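Nucleoporin nup120 (Schizosaccharomyces pombe, PDB 4GQ2) serves as a structural component of the nuclear pore complex, whose nucleoporins can also dock transiently associated nuclear transport factors. Local coordinates at residues A[573-578]-A[654-659]; A[701-704]-A[710-713]. All blocks are in the same frame, centred on the assembly; numbering follows the deposited sequence.

Interaction 1. Residues A[573-578]-A[654-659]; sequences EGYQIL and IQRLRS
The phenol edge of Tyr575 meets the edge of the Arg656 guanidinium, so the two flat groups lie side by side instead of stacking. Their planes are only 7° apart, and the aromatic side chain and the arginine cross at about a right angle. Arg656 NH2 donates to Tyr575 OH across 2.7 Å, but the N-H...O angle of 125° makes this a weak hydrogen bond despite its length. NH2 of Arg656 also sits 3.4 Å from Tyr575 CE1, in the plane of the ring, which makes this an edge contact and not a cation-pi stack. Tyr575 sets CG beside its backbone N and anti to the carbonyl carbon (chi1 -83°), which carries the hydroxyl from the flank of its helix to the arginine. The arginine chain, bent at chi2 and chi3, bridges the rest of the way. Behind this polar link, Leu578 and Leu657 point at each other without touching: Leu578 CD2 stays 5.0 Å from Leu657 CD1. Phe552 of helix 548-553 touches both leucines and Arg656, and its ring packs edge-to-face with Tyr575. The two segments bury 102 Å² between them, and Phe552 fills in beside the contact, while Leu578 also packs on Leu653 one turn earlier in helix 646-658. The arrangement is a surface contact between helices 571-585 and 646-658 in the alpha-helical part of this nucleoporin, with one weak tyrosine-arginine hydrogen bond at the edge of their apolar packing.

Interaction 2. Residues A[701-704]-A[710-713]; sequences SLIT and ELQS
Gln712 reaches out from helix 709-713 to the C-terminal end of helix 672-703, laying its amide against the backbone of Ile703 and of Thr704 just beyond it. Its CB is still 4.6 Å from Ile703 O. At CG the gap to Ile703 O has closed to 4.1 Å, and the chain runs on extended, so CD comes within 3.6 Å of Thr704 CA. The amide end then lies close to the carbonyl oxygens of both residues. As modelled, Gln712 OE1 is 3.3 Å from Ile703 O, two oxygens face to face, which fits an amide that is probably turned over. Gln712 NE2, as modelled, is 3.1 Å from Thr704 O, so the position of the amide says more than the labels of its two ends. Exchanging Gln712 for an alanine, which stops at CB, would probably leave the Ile703 and Thr704 carbonyls without the amide beside them and open a gap over the Thr704 backbone. One residue back on each side, the contact is apolar. Ile703 CG2 meets Leu711 CG at 4.0 Å, and the two side chains cross at about a right angle. Leu711 holds CG anti to its backbone N (chi1 170°), which turns the branch point to the isoleucine methyl. Leu640 touches Ile703, while Ile637 and Val641 pack on Leu711, so helix 630-641 backs this apolar half. At the helix ends, Thr704 OG1 is hydrogen-bonded to Leu700 O, and Leu711 N to the carboxylate of Asp708. The chemistry thus divides in two: aliphatic packing of buried Ile703 and Leu711 on one side, and on the other an uncharged amide beside backbone carbonyls at a helix C-terminus.

In the fold
From the N terminus the chain first builds its beta-propeller region, with helices inserted before the last strands, then runs by way of helices 548-553 and 557-561 to helix 571-585, where interaction 1 opens. The 75 residues that follow, mostly helical, return at helix 646-658 to close it. Only afterwards does the long helix 672-703 run out to interaction 2, which closes a five-residue turn onto helix 709-713. The contacts are thus in series, neither enclosing nor crossing the other. The centres of interactions 1 and 2 lie about 18 Å apart. Helix 672-703 connects them: its Phe696 and Leu699 pack against residues of interaction 1, while its C-terminal end forms half of interaction 2.

Interaction 1. Residues A[573-578]-A[654-659]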
ATOM      1  N   GLU A 573     -31.988 -19.556  -4.853  1.00 58.24           N
ATOM      2  CA  GLU A 573     -32.075 -19.327  -3.415  1.00 61.11           C
ATOM      3  C   GLU A 573     -30.760 -18.866  -2.793  1.00 56.04           C
ATOM      4  O   GLU A 573     -30.767 -18.045  -1.877  1.00 54.57           O
ATOM      5  CB  GLU A 573     -32.590 -20.572  -2.705  1.00 62.69           C
ATOM      6  CG  GLU A 573     -34.073 -20.810  -2.920  1.00 69.82           C
ATOM      7  CD  GLU A 573     -34.649 -21.843  -1.974  1.00 72.73           C
ATOM      8  OE1 GLU A 573     -33.975 -22.217  -0.986  1.00 81.77           O
ATOM      9  OE2 GLU A 573     -35.792 -22.275  -2.225  1.00 77.06           O
ATOM     10  N   GLY A 574     -29.646 -19.399  -3.293  1.00 60.71           N
ATOM     11  CA  GLY A 574     -28.313 -18.974  -2.867  1.00 57.11           C
ATOM     12  C   GLY A 574     -28.072 -17.510  -3.184  1.00 59.18           C
ATOM     13  O   GLY A 574     -27.584 -16.749  -2.336  1.00 52.09           O
ATOM     14  N   TYR A 575     -28.421 -17.118  -4.407  1.00 55.84           N
ATOM     15  CA  TYR A 575     -28.358 -15.722  -4.834  1.00 63.50           C
ATOM     16  C   TYR A 575     -29.140 -14.819  -3.885  1.00 61.40           C
ATOM     17  O   TYR A 575     -28.639 -13.775  -3.455  1.00 65.39           O
ATOM     18  CB  TYR A 575     -28.907 -15.582  -6.252  1.00 66.71           C
ATOM     19  CG  TYR A 575     -27.915 -15.896  -7.348  1.00 73.91           C
ATOM     20  CD1 TYR A 575     -26.865 -16.789  -7.139  1.00 63.54           C
ATOM     21  CD2 TYR A 575     -28.042 -15.314  -8.608  1.00 84.85           C
ATOM     22  CE1 TYR A 575     -25.964 -17.083  -8.146  1.00 71.02           C
ATOM     23  CE2 TYR A 575     -27.142 -15.600  -9.622  1.00 90.55           C
ATOM     24  CZ  TYR A 575     -26.105 -16.483  -9.385  1.00 82.06           C
ATOM     25  OH  TYR A 575     -25.210 -16.767 -10.389  1.00 85.97           O
ATOM     26  N   GLN A 576     -30.361 -15.239  -3.555  1.00 53.91           N
ATOM     27  CA  GLN A 576     -31.231 -14.486  -2.654  1.00 54.38           C
ATOM     28  C   GLN A 576     -30.593 -14.222  -1.294  1.00 52.45           C
ATOM     29  O   GLN A 576     -30.690 -13.107  -0.776  1.00 49.24           O
ATOM     30  CB  GLN A 576     -32.572 -15.192  -2.489  1.00 54.43           C
ATOM     31  CG  GLN A 576     -33.404 -15.194  -3.763  1.00 58.45           C
ATOM     32  CD  GLN A 576     -34.714 -15.951  -3.632  1.00 54.81           C
ATOM     33  OE1 GLN A 576     -34.867 -16.845  -2.792  1.00 53.03           O
ATOM     34  NE2 GLN A 576     -35.673 -15.593  -4.472  1.00 53.08           N
ATOM     35  N   ILE A 577     -29.941 -15.243  -0.732  1.00 46.00           N
ATOM     36  CA  ILE A 577     -29.255 -15.119   0.554  1.00 54.73           C
ATOM     37  C   ILE A 577     -28.030 -14.203   0.444  1.00 66.04           C
ATOM     38  O   ILE A 577     -27.752 -13.417   1.360  1.00 54.99           O
ATOM     39  CB  ILE A 577     -28.823 -16.487   1.128  1.00 61.07           C
ATOM     40  CG1 ILE A 577     -29.990 -17.481   1.114  1.00 62.35           C
ATOM     41  CG2 ILE A 577     -28.296 -16.325   2.551  1.00 59.15           C
ATOM     42  CD1 ILE A 577     -29.572 -18.939   1.126  1.00 56.89           C
ATOM     43  N   LEU A 578     -27.302 -14.301  -0.669  1.00 61.72           N
ATOM     44  CA  LEU A 578     -26.168 -13.410  -0.910  1.00 66.10           C
ATOM     45  C   LEU A 578     -26.626 -11.949  -0.846  1.00 64.05           C
ATOM     46  O   LEU A 578     -25.991 -11.124  -0.183  1.00 46.20           O
ATOM     47  CB  LEU A 578     -25.468 -13.728  -2.243  1.00 68.28           C
ATOM     48  CG  LEU A 578     -24.290 -12.883  -2.779  1.00 73.70           C
ATOM     49  CD1 LEU A 578     -24.796 -11.672  -3.559  1.00 67.29           C
ATOM     50  CD2 LEU A 578     -23.283 -12.460  -1.706  1.00 69.17           C
ATOM     51  N   ILE A 654     -20.815 -19.940  -1.649  1.00 55.90           N
ATOM     52  CA  ILE A 654     -19.489 -19.617  -1.113  1.00 50.78           C
ATOM     53  C   ILE A 654     -18.417 -20.491  -1.758  1.00 52.05           C
ATOM     54  O   ILE A 654     -17.301 -20.032  -1.999  1.00 55.86           O
ATOM     55  CB  ILE A 654     -19.442 -19.704   0.432  1.00 47.54           C
ATOM     56  CG1 ILE A 654     -20.139 -18.492   1.042  1.00 42.39           C
ATOM     57  CG2 ILE A 654     -18.008 -19.770   0.954  1.00 43.72           C
ATOM     58  CD1 ILE A 654     -20.692 -18.738   2.429  1.00 60.63           C
ATOM     59  N   GLN A 655     -18.759 -21.742  -2.051  1.00 55.30           N
ATOM     60  CA  GLN A 655     -17.838 -22.622  -2.760  1.00 59.35           C
ATOM     61  C   GLN A 655     -17.593 -22.123  -4.184  1.00 57.00           C
ATOM     62  O   GLN A 655     -16.457 -22.119  -4.643  1.00 66.08           O
ATOM     63  CB  GLN A 655     -18.327 -24.074  -2.753  1.00 70.86           C
ATOM     64  CG  GLN A 655     -18.111 -24.815  -1.439  1.00 83.28           C
ATOM     65  CD  GLN A 655     -16.644 -25.052  -1.109  1.00102.36           C
ATOM     66  OE1 GLN A 655     -16.154 -24.615  -0.063  1.00 93.92           O
ATOM     67  NE2 GLN A 655     -15.937 -25.747  -1.999  1.00102.97           N
ATOM     68  N   ARG A 656     -18.650 -21.681  -4.864  1.00 54.66           N
ATOM     69  CA  ARG A 656     -18.522 -21.137  -6.222  1.00 65.09           C
ATOM     70  C   ARG A 656     -17.621 -19.906  -6.274  1.00 67.22           C
ATOM     71  O   ARG A 656     -16.781 -19.788  -7.166  1.00 73.47           O
ATOM     72  CB  ARG A 656     -19.889 -20.768  -6.811  1.00 70.96           C
ATOM     73  CG  ARG A 656     -20.622 -21.904  -7.498  1.00 77.63           C
ATOM     74  CD  ARG A 656     -21.141 -21.494  -8.869  1.00 82.28           C
ATOM     75  NE  ARG A 656     -22.188 -20.474  -8.808  1.00 89.23           N
ATOM     76  CZ  ARG A 656     -22.521 -19.674  -9.820  1.00 97.67           C
ATOM     77  NH1 ARG A 656     -21.886 -19.757 -10.984  1.00 96.17           N
ATOM     78  NH2 ARG A 656     -23.487 -18.778  -9.665  1.00 83.79           N
ATOM     79  N   LEU A 657     -17.812 -18.997  -5.319  1.00 62.80           N
ATOM     80  CA  LEU A 657     -17.135 -17.700  -5.321  1.00 61.02           C
ATOM     81  C   LEU A 657     -15.631 -17.836  -5.141  1.00 60.14           C
ATOM     82  O   LEU A 657     -14.859 -17.111  -5.769  1.00 54.61           O
ATOM     83  CB  LEU A 657     -17.728 -16.773  -4.254  1.00 54.07           C
ATOM     84  CG  LEU A 657     -19.179 -16.324  -4.465  1.00 53.44           C
ATOM     85  CD1 LEU A 657     -19.777 -15.738  -3.194  1.00 50.00           C
ATOM     86  CD2 LEU A 657     -19.303 -15.340  -5.620  1.00 61.78           C
ATOM     87  N   ARG A 658     -15.223 -18.789  -4.309  1.00 57.21           N
ATOM     88  CA  ARG A 658     -13.808 -19.014  -4.015  1.00 56.40           C
ATOM     89  C   ARG A 658     -13.167 -20.058  -4.926  1.00 60.17           C
ATOM     90  O   ARG A 658     -11.969 -20.336  -4.809  1.00 72.63           O
ATOM     91  CB  ARG A 658     -13.622 -19.414  -2.546  1.00 51.88           C
ATOM     92  CG  ARG A 658     -14.272 -20.733  -2.162  1.00 56.54           C
ATOM     93  CD  ARG A 658     -14.339 -20.895  -0.655  1.00 55.63           C
ATOM     94  NE  ARG A 658     -13.006 -21.002  -0.082  1.00 62.92           N
ATOM     95  CZ  ARG A 658     -12.739 -20.985   1.217  1.00 69.01           C
ATOM     96  NH1 ARG A 658     -13.726 -20.869   2.104  1.00 81.69           N
ATOM     97  NH2 ARG A 658     -11.478 -21.082   1.628  1.00 50.92           N
ATOM     98  N   SER A 659     -13.965 -20.633  -5.823  1.00 58.67           N
ATOM     99  CA  SER A 659     -13.484 -21.661  -6.749  1.00 60.62           C
ATOM    100  C   SER A 659     -12.682 -21.044  -7.876  1.00 52.98           C
ATOM    101  O   SER A 659     -13.188 -20.194  -8.605  1.00 59.37           O
ATOM    102  CB  SER A 659     -14.656 -22.446  -7.338  1.00 70.95           C
ATOM    103  OG  SER A 659     -15.219 -23.316  -6.375  1.00 73.52           O
TER

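Interaction 2. Residues A[701-704]-A[710-713]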
ATOM      1  N   SER A 701     -23.625 -14.239  12.242  1.00 43.38           N
ATOM      2  CA  SER A 701     -23.681 -13.616  13.559  1.00 42.87           C
ATOM      3  C   SER A 701     -25.092 -13.191  13.976  1.00 44.12           C
ATOM      4  O   SER A 701     -25.444 -13.270  15.154  1.00 48.78           O
ATOM      5  CB  SER A 701     -22.740 -12.408  13.600  1.00 45.89           C
ATOM      6  OG  SER A 701     -23.003 -11.598  14.729  1.00 41.34           O
ATOM      7  N   LEU A 702     -25.882 -12.712  13.020  1.00 45.83           N
ATOM      8  CA  LEU A 702     -27.270 -12.328  13.285  1.00 44.65           C
ATOM      9  C   LEU A 702     -28.107 -13.561  13.646  1.00 45.51           C
ATOM     10  O   LEU A 702     -28.792 -13.578  14.666  1.00 46.08           O
ATOM     11  CB  LEU A 702     -27.870 -11.615  12.064  1.00 39.59           C
ATOM     12  CG  LEU A 702     -29.216 -10.895  12.237  1.00 43.00           C
ATOM     13  CD1 LEU A 702     -29.303  -9.721  11.284  1.00 38.05           C
ATOM     14  CD2 LEU A 702     -30.409 -11.823  12.036  1.00 43.37           C
ATOM     15  N   ILE A 703     -28.025 -14.575  12.789  1.00 42.90           N
ATOM     16  CA  ILE A 703     -28.777 -15.816  12.892  1.00 39.49           C
ATOM     17  C   ILE A 703     -28.576 -16.515  14.237  1.00 47.99           C
ATOM     18  O   ILE A 703     -29.549 -16.887  14.890  1.00 49.09           O
ATOM     19  CB  ILE A 703     -28.366 -16.774  11.745  1.00 43.29           C
ATOM     20  CG1 ILE A 703     -28.865 -16.248  10.398  1.00 36.13           C
ATOM     21  CG2 ILE A 703     -28.864 -18.196  11.992  1.00 49.30           C
ATOM     22  CD1 ILE A 703     -28.207 -16.919   9.208  1.00 45.57           C
ATOM     23  N   THR A 704     -27.321 -16.674  14.651  1.00 46.43           N
ATOM     24  CA  THR A 704     -26.994 -17.447  15.851  1.00 39.07           C
ATOM     25  C   THR A 704     -27.265 -16.674  17.142  1.00 41.22           C
ATOM     26  O   THR A 704     -27.029 -17.183  18.233  1.00 44.08           O
ATOM     27  CB  THR A 704     -25.537 -17.969  15.842  1.00 41.84           C
ATOM     28  OG1 THR A 704     -24.618 -16.860  15.835  1.00 42.05           O
ATOM     29  CG2 THR A 704     -25.289 -18.867  14.621  1.00 34.65           C
ATOM     30  N   GLU A 710     -36.603 -22.507  14.732  1.00 51.22           N
ATOM     31  CA  GLU A 710     -36.556 -23.072  13.380  1.00 58.77           C
ATOM     32  C   GLU A 710     -35.454 -22.449  12.527  1.00 59.81           C
ATOM     33  O   GLU A 710     -34.829 -23.142  11.716  1.00 60.81           O
ATOM     34  CB  GLU A 710     -37.924 -23.005  12.673  1.00 60.84           C
ATOM     35  CG  GLU A 710     -37.835 -23.143  11.150  1.00 85.51           C
ATOM     36  CD  GLU A 710     -38.870 -24.077  10.539  1.00 89.02           C
ATOM     37  OE1 GLU A 710     -39.704 -23.594   9.742  1.00 93.34           O
ATOM     38  OE2 GLU A 710     -38.838 -25.292  10.834  1.00 83.68           O
ATOM     39  N   LEU A 711     -35.224 -21.149  12.708  1.00 61.37           N
ATOM     40  CA  LEU A 711     -34.142 -20.461  12.008  1.00 59.41           C
ATOM     41  C   LEU A 711     -32.821 -21.087  12.391  1.00 55.30           C
ATOM     42  O   LEU A 711     -32.059 -21.529  11.527  1.00 54.39           O
ATOM     43  CB  LEU A 711     -34.109 -18.965  12.346  1.00 68.81           C
ATOM     44  CG  LEU A 711     -32.887 -18.173  11.856  1.00 56.79           C
ATOM     45  CD1 LEU A 711     -32.741 -18.245  10.346  1.00 48.76           C
ATOM     46  CD2 LEU A 711     -32.970 -16.727  12.313  1.00 57.61           C
ATOM     47  N   GLN A 712     -32.564 -21.132  13.694  1.00 55.32           N
ATOM     48  CA  GLN A 712     -31.286 -21.606  14.183  1.00 53.46           C
ATOM     49  C   GLN A 712     -31.104 -23.105  13.968  1.00 54.61           C
ATOM     50  O   GLN A 712     -29.979 -23.570  13.754  1.00 55.66           O
ATOM     51  CB  GLN A 712     -31.063 -21.202  15.631  1.00 50.89           C
ATOM     52  CG  GLN A 712     -29.600 -20.869  15.883  1.00 55.80           C
ATOM     53  CD  GLN A 712     -29.392 -19.866  16.991  1.00 53.43           C
ATOM     54  OE1 GLN A 712     -30.242 -19.010  17.252  1.00 45.08           O
ATOM     55  NE2 GLN A 712     -28.247 -19.966  17.652  1.00 71.72           N
ATOM     56  N   SER A 713     -32.215 -23.838  13.978  1.00 51.61           N
ATOM     57  CA  SER A 713     -32.223 -25.267  13.655  1.00 54.13           C
ATOM     58  C   SER A 713     -31.745 -25.496  12.227  1.00 50.53           C
ATOM     59  O   SER A 713     -30.995 -26.438  11.950  1.00 53.69           O
ATOM     60  CB  SER A 713     -33.626 -25.852  13.840  1.00 59.88           C
ATOM     61  OG  SER A 713     -33.724 -27.139  13.269  1.00 60.32           O
TER